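PDB 3K0Y: putative TOXIN related protein from Parabacteroides distasonis ATCC 8503, which is of unknown function, but combines a NigD-like OB domain with a NigD-like beta-sandwich domain. Local coordinates for residues A[96-100]-A[101-105]; A[189-193]-A[194-198]. One frame throughout, in Å; residues are numbered along the deposited sequence.

Interaction 1: A[96-100]-A[101-105]; sequences ANDSI and YGTDP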
loop_
_atom_site.group_PDB
_atom_site.type_symbol
_atom_site.label_atom_id
_atom_site.label_comp_id
_atom_site.label_asym_id
_atom_site.label_seq_id
_atom_site.Cartn_x
_atom_site.Cartn_y
_atom_site.Cartn_z
ATOM N N ALA A 96 -5.377 20.773 -10.925
ATOM C CA ALA A 96 -6.012 19.661 -11.669
ATOM C C ALA A 96 -6.078 18.325 -10.842
ATOM O O ALA A 96 -6.504 17.291 -11.349
ATOM C CB ALA A 96 -5.268 19.443 -12.968
ATOM N N ASN A 97 -5.678 18.342 -9.573
ATOM C CA ASN A 97 -5.737 17.132 -8.743
ATOM C C ASN A 97 -7.116 16.523 -8.633
ATOM O O ASN A 97 -7.255 15.319 -8.794
ATOM C CB ASN A 97 -5.189 17.380 -7.324
ATOM C CG ASN A 97 -3.678 17.340 -7.283
ATOM O OD1 ASN A 97 -3.011 16.882 -8.246
ATOM N ND2 ASN A 97 -3.121 17.790 -6.171
ATOM N N ASP A 98 -8.127 17.317 -8.337
ATOM C CA ASP A 98 -9.478 16.803 -8.208
ATOM C C ASP A 98 -9.947 16.155 -9.466
ATOM O O ASP A 98 -10.511 15.079 -9.404
ATOM C CB ASP A 98 -10.475 17.887 -7.853
ATOM C CG ASP A 98 -10.412 18.269 -6.398
ATOM O OD1 ASP A 98 -9.782 17.535 -5.608
ATOM O OD2 ASP A 98 -10.987 19.298 -6.053
ATOM N N SER A 99 -9.697 16.820 -10.597
ATOM C CA SER A 99 -10.104 16.337 -11.893
ATOM C C SER A 99 -9.359 15.085 -12.361
ATOM O O SER A 99 -9.964 14.218 -12.969
ATOM C CB SER A 99 -9.921 17.431 -12.951
ATOM O OG SER A 99 -10.169 16.819 -14.193
ATOM N N ILE A 100 -8.050 15.016 -12.135
ATOM C CA ILE A 100 -7.278 13.889 -12.567
ATOM C C ILE A 100 -7.406 12.729 -11.544
ATOM O O ILE A 100 -7.679 11.575 -11.928
ATOM C CB ILE A 100 -5.822 14.266 -12.772
ATOM C CG1 ILE A 100 -5.657 15.102 -14.062
ATOM C CG2 ILE A 100 -4.935 13.007 -12.843
ATOM C CD1 ILE A 100 -4.461 16.090 -14.008
ATOM N N TYR A 101 -7.256 13.043 -10.256
ATOM C CA TYR A 101 -7.168 12.010 -9.253
ATOM C C TYR A 101 -8.485 11.633 -8.626
ATOM O O TYR A 101 -8.578 10.562 -8.046
ATOM C CB TYR A 101 -6.129 12.351 -8.194
ATOM C CG TYR A 101 -4.746 12.385 -8.762
ATOM C CD1 TYR A 101 -4.208 11.259 -9.354
ATOM C CD2 TYR A 101 -3.970 13.541 -8.711
ATOM C CE1 TYR A 101 -2.950 11.268 -9.855
ATOM C CE2 TYR A 101 -2.673 13.552 -9.209
ATOM C CZ TYR A 101 -2.179 12.420 -9.785
ATOM O OH TYR A 101 -0.920 12.373 -10.309
ATOM N N GLY A 102 -9.495 12.484 -8.750
ATOM C CA GLY A 102 -10.872 12.118 -8.392
ATOM C C GLY A 102 -11.274 12.573 -7.000
ATOM O O GLY A 102 -10.442 12.894 -6.182
ATOM N N THR A 103 -12.570 12.621 -6.746
ATOM C CA THR A 103 -13.101 13.054 -5.467
ATOM C C THR A 103 -14.190 12.078 -5.021
ATOM O O THR A 103 -15.031 12.395 -4.147
ATOM C CB THR A 103 -13.678 14.473 -5.569
ATOM O OG1 THR A 103 -14.536 14.524 -6.694
ATOM C CG2 THR A 103 -12.572 15.489 -5.756
ATOM N N ASP A 104 -14.147 10.884 -5.595
ATOM C CA ASP A 104 -15.179 9.907 -5.369
ATOM C C ASP A 104 -14.947 9.266 -3.994
ATOM O O ASP A 104 -13.911 8.658 -3.764
ATOM C CB ASP A 104 -15.155 8.870 -6.476
ATOM C CG ASP A 104 -15.680 9.428 -7.787
ATOM O OD1 ASP A 104 -16.782 10.004 -7.778
ATOM O OD2 ASP A 104 -14.993 9.282 -8.813
ATOM N N PRO A 105 -15.927 9.384 -3.097
ATOM C CA PRO A 105 -15.683 8.927 -1.747
ATOM C C PRO A 105 -15.390 7.435 -1.599
ATOM O O PRO A 105 -15.754 6.611 -2.429
ATOM C CB PRO A 105 -16.958 9.362 -0.988
ATOM C CG PRO A 105 -18.013 9.406 -2.043
ATOM C CD PRO A 105 -17.282 9.943 -3.251
#

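Interaction 2: A[189-193]-A[194-198]; sequences NYWTS and EGKQA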
loop_
_atom_site.group_PDB
_atom_site.type_symbol
_atom_site.label_atom_id
_atom_site.label_comp_id
_atom_site.label_asym_id
_atom_site.label_seq_id
_atom_site.Cartn_x
_atom_site.Cartn_y
_atom_site.Cartn_z
ATOM N N ASN A 189 -4.987 12.053 4.426
ATOM C CA ASN A 189 -6.330 12.492 4.156
ATOM C C ASN A 189 -6.995 11.654 3.061
ATOM O O ASN A 189 -6.323 11.174 2.122
ATOM C CB ASN A 189 -6.277 13.968 3.740
ATOM C CG ASN A 189 -5.821 14.860 4.880
ATOM O OD1 ASN A 189 -6.419 14.833 5.931
ATOM N ND2 ASN A 189 -4.750 15.579 4.704
ATOM N N TYR A 190 -8.296 11.423 3.210
ATOM C CA TYR A 190 -9.106 10.716 2.204
ATOM C C TYR A 190 -10.507 11.282 2.288
ATOM O O TYR A 190 -10.830 11.943 3.269
ATOM C CB TYR A 190 -9.108 9.199 2.450
ATOM C CG TYR A 190 -9.631 8.797 3.795
ATOM C CD1 TYR A 190 -8.846 8.908 4.916
ATOM C CD2 TYR A 190 -10.915 8.288 3.943
ATOM C CE1 TYR A 190 -9.322 8.566 6.153
ATOM C CE2 TYR A 190 -11.396 7.945 5.175
ATOM C CZ TYR A 190 -10.589 8.074 6.274
ATOM O OH TYR A 190 -11.056 7.725 7.530
ATOM N N TRP A 191 -11.332 11.031 1.282
ATOM C CA TRP A 191 -12.676 11.593 1.225
ATOM C C TRP A 191 -13.723 10.523 1.317
ATOM O O TRP A 191 -13.610 9.453 0.711
ATOM C CB TRP A 191 -12.871 12.477 -0.006
ATOM C CG TRP A 191 -12.082 13.705 0.203
ATOM C CD1 TRP A 191 -12.434 14.827 0.950
ATOM C CD2 TRP A 191 -10.727 13.907 -0.204
ATOM N NE1 TRP A 191 -11.373 15.716 0.991
ATOM C CE2 TRP A 191 -10.321 15.176 0.287
ATOM C CE3 TRP A 191 -9.812 13.138 -0.937
ATOM C CZ2 TRP A 191 -9.049 15.686 0.042
ATOM C CZ3 TRP A 191 -8.553 13.660 -1.174
ATOM C CH2 TRP A 191 -8.188 14.913 -0.702
ATOM N N THR A 192 -14.721 10.822 2.148
ATOM C CA THR A 192 -15.798 9.917 2.446
ATOM C C THR A 192 -17.107 10.608 2.125
ATOM O O THR A 192 -17.125 11.772 1.724
ATOM C CB THR A 192 -15.793 9.492 3.936
ATOM O OG1 THR A 192 -16.269 10.571 4.757
ATOM C CG2 THR A 192 -14.412 9.113 4.363
ATOM N N SER A 193 -18.192 9.861 2.297
ATOM C CA SER A 193 -19.536 10.346 2.042
ATOM C C SER A 193 -19.937 11.414 3.059
ATOM O O SER A 193 -20.821 12.209 2.792
ATOM C CB SER A 193 -20.517 9.183 2.117
ATOM O OG SER A 193 -20.497 8.632 3.424
ATOM N N GLU A 194 -19.294 11.421 4.221
ATOM C CA GLU A 194 -19.494 12.494 5.212
ATOM C C GLU A 194 -18.280 13.448 5.270
ATOM O O GLU A 194 -18.038 14.068 6.288
ATOM C CB GLU A 194 -19.849 11.918 6.600
ATOM C CG GLU A 194 -18.810 10.991 7.264
ATOM C CD GLU A 194 -19.435 10.153 8.406
ATOM O OE1 GLU A 194 -20.248 9.246 8.087
ATOM O OE2 GLU A 194 -19.132 10.405 9.616
ATOM N N GLY A 195 -17.534 13.537 4.159
ATOM C CA GLY A 195 -16.501 14.552 3.954
ATOM C C GLY A 195 -15.068 14.068 4.103
ATOM O O GLY A 195 -14.801 12.867 4.219
ATOM N N LYS A 196 -14.155 15.038 4.124
ATOM C CA LYS A 196 -12.737 14.811 4.354
ATOM C C LYS A 196 -12.444 14.261 5.741
ATOM O O LYS A 196 -12.910 14.839 6.713
ATOM C CB LYS A 196 -11.964 16.117 4.179
ATOM C CG LYS A 196 -10.446 15.954 4.008
ATOM C CD LYS A 196 -9.712 17.303 4.119
ATOM C CE LYS A 196 -8.272 17.265 3.583
ATOM N NZ LYS A 196 -7.798 18.642 3.131
ATOM N N GLN A 197 -11.654 13.172 5.822
ATOM C CA GLN A 197 -11.114 12.643 7.082
ATOM C C GLN A 197 -9.631 12.439 6.945
ATOM O O GLN A 197 -9.105 12.468 5.842
ATOM C CB GLN A 197 -11.673 11.282 7.477
ATOM C CG GLN A 197 -12.930 10.866 6.843
ATOM C CD GLN A 197 -14.109 11.060 7.719
ATOM O OE1 GLN A 197 -15.131 10.353 7.593
ATOM N NE2 GLN A 197 -14.006 12.008 8.607
ATOM N N ALA A 198 -9.003 12.134 8.066
ATOM C CA ALA A 198 -7.558 12.025 8.216
ATOM C C ALA A 198 -7.218 10.806 9.076
ATOM O O ALA A 198 -7.924 10.465 10.026
ATOM C CB ALA A 198 -6.981 13.258 8.902
#

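Interaction 1: A[96-100]-A[101-105]
Y101 N reaches back to N97 O at 2.7 Å and G102 N to D98 O at 2.9 Å, so that, following I100 N to A96 O, two more i to i+4 bonds complete a single short turn of helix. The G102 bond is the more bent of the two, 133° at the hydrogen, and its donor stands above the carbonyl plane of D98, as fits a chain that is leaving the helix. G102, without a side chain, is the residue that leaves, at positive phi.

The ring of Y101 has two partners from this turn. I100 CG2 sits 3.9 Å from the ring centroid of Y101 and only 8° off the normal, a CH-pi contact over the middle of one face. That branch lies anti to the I100 backbone N, beside the carbonyl carbon, which puts the methyl on the side of the following residue. At the ring edge, and in its plane, N97 OD1 lies 3.5 Å from Y101 CE2, with the amide plane turned 53° from the ring. N97 OD1 takes its hydrogen bond from E93 N and N97 ND2 gives one to N92 OD1, so both ends of this amide are fixed from the preceding loop. Where the chain leaves the turn, T103 CG2 meets the carboxylate of D98, 3.5 Å from OD1, the two side chains crossing at about a right angle.

The turn is laid against the four-stranded sheet: Y101 packs on F135, N137 and I139 of strand 135-139 and bonds through its hydroxyl to K91 O, while R153 of strand 149-155 forms a salt bridge with D98 and a hydrogen bond with G102 O.

Interaction 2: A[189-193]-A[194-198]
T192 carries OG1 between its backbone N and carbonyl carbon (chi1 75°), which sets the hydroxyl beside G195 O, while Q197, with both chi1 (-19°) and chi2 off the staggered values, brings OE1 to it. T192 OG1 thus lies 2.8 Å from G195 O and 3.1 Å from Q197 OE1, both within hydrogen-bonding reach. E194 N adds a weak bond to the same oxygen. Beside the hydroxyl, the methyl CG2 of T192 touches Q197 CG at 3.4 Å. The aliphatic part of Q197 also runs obliquely by the Y190 ring, CB 3.6 Å from Y190 CZ, and Y190 in turn meets the ring of Y199.

W191 and K196 occupy the other face with N189 and A198. The lysine chain is extended and lies alongside the indole, its CG 3.2 Å from W191 NE1; farther along, CE arrives 3.7 Å from N189 CG. N189 OD1 meets the methyl of A198.

Backbone bonds set this register. Y190 and Q197 form a reciprocal hydrogen-bonded pair, Q197 N to Y190 O being nearly straight at 173°, and T192 pairs likewise with G195, whereas N189 with A198 and W191 with K196 are non-hydrogen-bonded pairs. A type I turn from T192 to G195 reverses the chain, with G195 leaving it at positive phi. This is a two-residue (2:2) beta hairpin, its loop S193-E194, joining strands 184-192 and 195-203 at one margin, within this chain, of a sheet in the NigD-like C-terminal beta-sandwich domain.

In the fold
Both contacts are local and lie in the NigD-like C-terminal domain, their centres 13 Å apart. Interaction 1 is partly buried: a helical turn tucks an aromatic ring inward, and its polar ends are met by residues outside the two segments. Interaction 2 is a surface contact within a hairpin, where cross-strand backbone pairing dominates and one threonine hydroxyl has several partners from its own hairpin. They touch directly, CB of P105 packing 3.4 Å from C of T192. Strand 149-155 links them further: its R153 contacts both 96-105 and the W191 side chain, while N189 pairs with the backbone of L150 and F152.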